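Local coordinates for metallocarboxypeptidase (Trypanosoma cruzi, PDB 3DWC), which probably releases C-terminal amino acids other than proline from peptides, as a metallocarboxypeptidase of the M32 family, at residues B[348-353]-B[409-414]; B[432-437]-B[444-449]. One frame throughout, in Å; residues are numbered along the deposited sequence.

Overall arrangement
Both contacts are buried, yet they differ in place and chemistry. The centre of contact 1 lies about 13 Å from the centre of the chain; here charge ties two loops together, an arginine of 348-353 gripping an aspartate of 409-414 with a water bridging alongside, and the Arg-350 side chain is about 9 Å from the cobalt ion. Contact 2, its centre about 22 Å from that of the chain and on the opposite side, is purely apolar and joins two helices that follow each other closely in the chain, away from the metal site. The contacts share no segment, but helix 421-441, which carries 432-437, begins shortly after loop segment 409-414.

Contact 1: B[348-353]-B[409-414]; sequences LIRIDA and DVHWSG
Arg-350 reaches across to Asp-409 and holds its carboxylate in a side-on salt bridge. From CB the arginine chain runs out extended, CG anti to the backbone N (chi1 -174°), and then bends at chi3, which swings the guanidinium round to Asp-409. CD passes 3.8 Å from Asp-409 OD1. The next atom, NE, donates to the same OD1 at 3.0 Å in a fairly straight bond; the oxygen is met on its syn side but well out of the carboxylate plane. NE also makes a weak bond to Asp-409 OD2. Beyond CZ, NH2 gives a second bond, nearly straight (162°), to Asp-409 OD2 at 3.1 Å, and this one arrives from above the carboxylate plane. The acid thus sits at the edge of the guanidinium, but the two planes are 59° apart, a twisted version of the two-nitrogen grip. NH2 also lies 3.5 Å from His-411 CE1, with the imidazole ring turned nearly perpendicular to the guanidinium.

A water fastens the loops a second time: it donates to Asp-409 OD2 at 2.7 Å and accepts from the backbone N of Ile-351. OD1 has a further charged partner in Arg-365, so two arginines converge on this one acid and would be expected to favour its ionised form. The ring of His-411 stacks on Phe-420. The Arg-350 side chain is about 9 Å from the cobalt ion, near but not touching the HExxH histidines His-267 and His-271, which bind the metal with Glu-298. The pairing joins the loop between helices 334-341 and 358-374 to the loop between helices 382-394 and 421-441; Arg-350 packs on His-361 and Arg-365 of helix 358-374, while Val-410 touches helix 99-122.

Contact 2: B[432-437]-B[444-449]; sequences QLMSCV and EVVDDC
Val-446 points its two methyl groups at helix 421-441, and each finds a different partner there. On the CG1 side, Val-446 and Met-434 reach toward each other tip to tip, with the sulphur SD of Met-434 4.0 Å from Val-446 CG1. Met-434 leaves its helix with CG beside the carbonyl carbon (chi1 -177°), then folds at chi2 and chi3, which brings SD to Val-446. Val-437, in contrast, lies across Val-446 at about a right angle, its CG1 4.1 Å from Val-446 CG2. That same CG2 also stands 4.1 Å from the backbone O of Val-437. All three residues are buried, and the touch is apolar packing at normal van der Waals distances, with Val-446 as the shared member.

The two segments lie on helices 421-441 and 443-451, joined by a short link, so the contact packs two consecutive helices against each other. A salt bridge from Asp-447 to Arg-438 also links the two helices. Helix 456-467 closes over the apolar group, with Lys-461 against Val-437 and Ile-458 against Val-446, while Phe-303 and Gln-307 of helix 294-309 pack against Met-434.

Contact 1: B[348-353]-B[409-414]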
loop_
_atom_site.group_PDB
_atom_site.type_symbol
_atom_site.label_atom_id
_atom_site.label_comp_id
_atom_site.label_asym_id
_atom_site.label_seq_id
_atom_site.Cartn_x
_atom_site.Cartn_y
_atom_site.Cartn_z
ATOM N N LEU B 348 -19.716 31.157 -1.038
ATOM C CA LEU B 348 -20.257 30.539 0.154
ATOM C C LEU B 348 -19.446 29.384 0.654
ATOM O O LEU B 348 -19.541 29.030 1.825
ATOM C CB LEU B 348 -21.680 30.018 -0.144
ATOM C CG LEU B 348 -22.762 31.077 -0.322
ATOM C CD1 LEU B 348 -24.179 30.434 -0.523
ATOM C CD2 LEU B 348 -22.753 32.035 0.860
ATOM N N ILE B 349 -18.672 28.768 -0.237
ATOM C CA ILE B 349 -17.961 27.541 0.095
ATOM C C ILE B 349 -16.454 27.822 0.395
ATOM O O ILE B 349 -15.702 28.156 -0.480
ATOM C CB ILE B 349 -18.072 26.499 -1.053
ATOM C CG1 ILE B 349 -19.557 26.249 -1.479
ATOM C CG2 ILE B 349 -17.386 25.176 -0.638
ATOM C CD1 ILE B 349 -20.473 25.806 -0.377
ATOM N N ARG B 350 -16.079 27.649 1.652
ATOM C CA ARG B 350 -14.699 27.670 2.119
ATOM C C ARG B 350 -13.653 26.997 1.223
ATOM O O ARG B 350 -12.639 27.618 0.932
ATOM C CB ARG B 350 -14.596 27.097 3.537
ATOM C CG ARG B 350 -13.181 27.234 4.144
ATOM C CD ARG B 350 -12.989 26.479 5.410
ATOM N NE ARG B 350 -13.274 25.067 5.218
ATOM C CZ ARG B 350 -12.386 24.149 4.850
ATOM N NH1 ARG B 350 -11.106 24.471 4.659
ATOM N NH2 ARG B 350 -12.783 22.904 4.665
ATOM N N ILE B 351 -13.861 25.755 0.775
ATOM C CA ILE B 351 -12.785 25.071 -0.023
ATOM C C ILE B 351 -12.610 25.677 -1.423
ATOM O O ILE B 351 -11.602 25.440 -2.110
ATOM C CB ILE B 351 -12.959 23.519 -0.156
ATOM C CG1 ILE B 351 -14.333 23.159 -0.728
ATOM C CG2 ILE B 351 -12.794 22.843 1.161
ATOM C CD1 ILE B 351 -14.437 21.681 -1.083
ATOM N N ASP B 352 -13.569 26.466 -1.861
ATOM C CA ASP B 352 -13.424 27.141 -3.137
ATOM C C ASP B 352 -13.002 28.592 -3.018
ATOM O O ASP B 352 -13.116 29.331 -3.989
ATOM C CB ASP B 352 -14.758 27.105 -3.901
ATOM C CG ASP B 352 -15.247 25.684 -4.178
ATOM O OD1 ASP B 352 -14.400 24.751 -4.213
ATOM O OD2 ASP B 352 -16.479 25.513 -4.373
ATOM N N ALA B 353 -12.511 29.020 -1.857
ATOM C CA ALA B 353 -12.321 30.449 -1.624
ATOM C C ALA B 353 -10.961 30.909 -2.112
ATOM O O ALA B 353 -10.011 30.204 -1.970
ATOM C CB ALA B 353 -12.504 30.769 -0.124
ATOM N N ASP B 409 -19.020 21.750 5.858
ATOM C CA ASP B 409 -17.750 21.072 6.189
ATOM C C ASP B 409 -17.962 19.790 7.024
ATOM O O ASP B 409 -18.752 19.776 7.974
ATOM C CB ASP B 409 -16.775 22.021 6.915
ATOM C CG ASP B 409 -16.127 23.046 5.979
ATOM O OD1 ASP B 409 -15.881 24.182 6.431
ATOM O OD2 ASP B 409 -15.836 22.729 4.795
ATOM N N VAL B 410 -17.205 18.751 6.670
ATOM C CA VAL B 410 -17.210 17.452 7.370
ATOM C C VAL B 410 -16.660 17.489 8.810
ATOM O O VAL B 410 -17.021 16.658 9.654
ATOM C CB VAL B 410 -16.353 16.410 6.574
ATOM C CG1 VAL B 410 -14.882 16.728 6.683
ATOM C CG2 VAL B 410 -16.672 14.966 7.042
ATOM N N HIS B 411 -15.823 18.485 9.078
ATOM C CA HIS B 411 -14.979 18.549 10.270
ATOM C C HIS B 411 -15.681 18.191 11.575
ATOM O O HIS B 411 -15.173 17.378 12.342
ATOM C CB HIS B 411 -14.334 19.947 10.355
ATOM C CG HIS B 411 -13.344 20.204 9.257
ATOM N ND1 HIS B 411 -13.705 20.245 7.925
ATOM C CD2 HIS B 411 -11.999 20.385 9.285
ATOM C CE1 HIS B 411 -12.631 20.441 7.182
ATOM N NE2 HIS B 411 -11.581 20.533 7.981
ATOM N N TRP B 412 -16.833 18.786 11.839
ATOM C CA TRP B 412 -17.485 18.548 13.115
ATOM C C TRP B 412 -18.051 17.112 13.233
ATOM O O TRP B 412 -18.076 16.541 14.330
ATOM C CB TRP B 412 -18.574 19.586 13.365
ATOM C CG TRP B 412 -18.068 20.988 13.489
ATOM C CD1 TRP B 412 -16.751 21.401 13.604
ATOM C CD2 TRP B 412 -18.867 22.173 13.559
ATOM N NE1 TRP B 412 -16.702 22.773 13.715
ATOM C CE2 TRP B 412 -17.981 23.271 13.688
ATOM C CE3 TRP B 412 -20.247 22.421 13.494
ATOM C CZ2 TRP B 412 -18.434 24.598 13.770
ATOM C CZ3 TRP B 412 -20.699 23.748 13.578
ATOM C CH2 TRP B 412 -19.790 24.815 13.718
ATOM N N SER B 413 -18.489 16.545 12.110
ATOM C CA SER B 413 -18.883 15.128 12.046
ATOM C C SER B 413 -17.776 14.205 12.506
ATOM O O SER B 413 -18.027 13.236 13.246
ATOM C CB SER B 413 -19.235 14.734 10.622
ATOM O OG SER B 413 -20.280 15.558 10.171
ATOM N N GLY B 414 -16.548 14.506 12.070
ATOM C CA GLY B 414 -15.414 13.620 12.297
ATOM C C GLY B 414 -14.690 13.979 13.570
ATOM O O GLY B 414 -13.527 13.602 13.751
HETATM O O HOH W 1 -16.002 24.101 2.507
#

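Contact 2: B[432-437]-B[444-449]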
loop_
_atom_site.group_PDB
_atom_site.type_symbol
_atom_site.label_atom_id
_atom_site.label_comp_id
_atom_site.label_asym_id
_atom_site.label_seq_id
_atom_site.Cartn_x
_atom_site.Cartn_y
_atom_site.Cartn_z
ATOM N N GLN B 432 4.944 35.602 6.949
ATOM C CA GLN B 432 6.038 35.941 7.833
ATOM C C GLN B 432 7.387 35.357 7.342
ATOM O O GLN B 432 8.390 36.007 7.361
ATOM C CB GLN B 432 5.744 35.472 9.255
ATOM C CG GLN B 432 6.774 36.000 10.307
ATOM C CD GLN B 432 6.230 36.030 11.738
ATOM O OE1 GLN B 432 5.057 36.291 11.945
ATOM N NE2 GLN B 432 7.110 35.812 12.734
ATOM N N LEU B 433 7.389 34.093 6.985
ATOM C CA LEU B 433 8.585 33.437 6.451
ATOM C C LEU B 433 9.107 34.061 5.149
ATOM O O LEU B 433 10.308 34.270 4.992
ATOM C CB LEU B 433 8.238 31.947 6.198
ATOM C CG LEU B 433 9.144 30.802 6.656
ATOM C CD1 LEU B 433 8.984 29.619 5.659
ATOM C CD2 LEU B 433 10.669 31.110 6.938
ATOM N N MET B 434 8.210 34.316 4.226
ATOM C CA MET B 434 8.553 34.974 2.956
ATOM C C MET B 434 9.032 36.383 3.181
ATOM O O MET B 434 9.989 36.786 2.526
ATOM C CB MET B 434 7.382 34.969 1.944
ATOM C CG MET B 434 7.725 35.573 0.583
ATOM S SD MET B 434 9.195 34.840 -0.225
ATOM C CE MET B 434 8.366 33.502 -1.160
ATOM N N SER B 435 8.444 37.118 4.133
ATOM C CA SER B 435 8.972 38.449 4.449
ATOM C C SER B 435 10.418 38.403 4.845
ATOM O O SER B 435 11.165 39.203 4.408
ATOM C CB SER B 435 8.210 39.157 5.602
ATOM O OG SER B 435 6.925 39.456 5.137
ATOM N N CYS B 436 10.756 37.508 5.768
ATOM C CA CYS B 436 12.122 37.255 6.182
ATOM C C CYS B 436 13.047 36.840 5.037
ATOM O O CYS B 436 14.166 37.366 4.872
ATOM C CB CYS B 436 12.126 36.148 7.256
ATOM S SG CYS B 436 13.781 35.740 7.797
ATOM N N VAL B 437 12.614 35.859 4.266
ATOM C CA VAL B 437 13.391 35.414 3.119
ATOM C C VAL B 437 13.694 36.586 2.175
ATOM O O VAL B 437 14.810 36.692 1.702
ATOM C CB VAL B 437 12.735 34.202 2.409
ATOM C CG1 VAL B 437 13.376 33.959 1.057
ATOM C CG2 VAL B 437 12.872 32.923 3.276
ATOM N N GLU B 444 14.624 41.630 -5.295
ATOM C CA GLU B 444 14.893 41.338 -6.706
ATOM C C GLU B 444 15.472 39.911 -6.886
ATOM O O GLU B 444 15.142 39.193 -7.853
ATOM C CB GLU B 444 15.812 42.455 -7.272
ATOM C CG GLU B 444 16.657 42.134 -8.525
ATOM C CD GLU B 444 17.718 43.207 -8.805
ATOM O OE1 GLU B 444 18.937 42.884 -8.671
ATOM O OE2 GLU B 444 17.319 44.376 -9.116
ATOM N N VAL B 445 16.274 39.456 -5.928
ATOM C CA VAL B 445 16.790 38.082 -5.951
ATOM C C VAL B 445 15.642 37.040 -5.844
ATOM O O VAL B 445 15.562 36.111 -6.631
ATOM C CB VAL B 445 17.786 37.838 -4.809
ATOM C CG1 VAL B 445 18.153 36.336 -4.687
ATOM C CG2 VAL B 445 19.029 38.775 -4.977
ATOM N N VAL B 446 14.763 37.198 -4.865
ATOM C CA VAL B 446 13.628 36.291 -4.727
ATOM C C VAL B 446 12.807 36.333 -6.004
ATOM O O VAL B 446 12.490 35.293 -6.529
ATOM C CB VAL B 446 12.769 36.593 -3.490
ATOM C CG1 VAL B 446 11.548 35.658 -3.413
ATOM C CG2 VAL B 446 13.619 36.495 -2.218
ATOM N N ASP B 447 12.444 37.518 -6.498
ATOM C CA ASP B 447 11.673 37.605 -7.749
ATOM C C ASP B 447 12.354 36.900 -8.929
ATOM O O ASP B 447 11.687 36.201 -9.710
ATOM C CB ASP B 447 11.359 39.042 -8.111
ATOM C CG ASP B 447 10.319 39.668 -7.200
ATOM O OD1 ASP B 447 9.608 38.921 -6.483
ATOM O OD2 ASP B 447 10.227 40.919 -7.209
ATOM N N ASP B 448 13.672 37.025 -9.024
ATOM C CA ASP B 448 14.410 36.349 -10.086
ATOM C C ASP B 448 14.349 34.840 -9.946
ATOM O O ASP B 448 14.169 34.160 -10.948
ATOM C CB ASP B 448 15.881 36.784 -10.144
ATOM C CG ASP B 448 16.053 38.136 -10.713
ATOM O OD1 ASP B 448 15.036 38.683 -11.170
ATOM O OD2 ASP B 448 17.202 38.660 -10.691
ATOM N N CYS B 449 14.518 34.318 -8.721
ATOM C CA CYS B 449 14.351 32.891 -8.450
ATOM C C CYS B 449 12.984 32.374 -8.874
ATOM O O CYS B 449 12.877 31.340 -9.523
ATOM C CB CYS B 449 14.546 32.585 -6.959
ATOM S SG CYS B 449 16.237 32.908 -6.320
#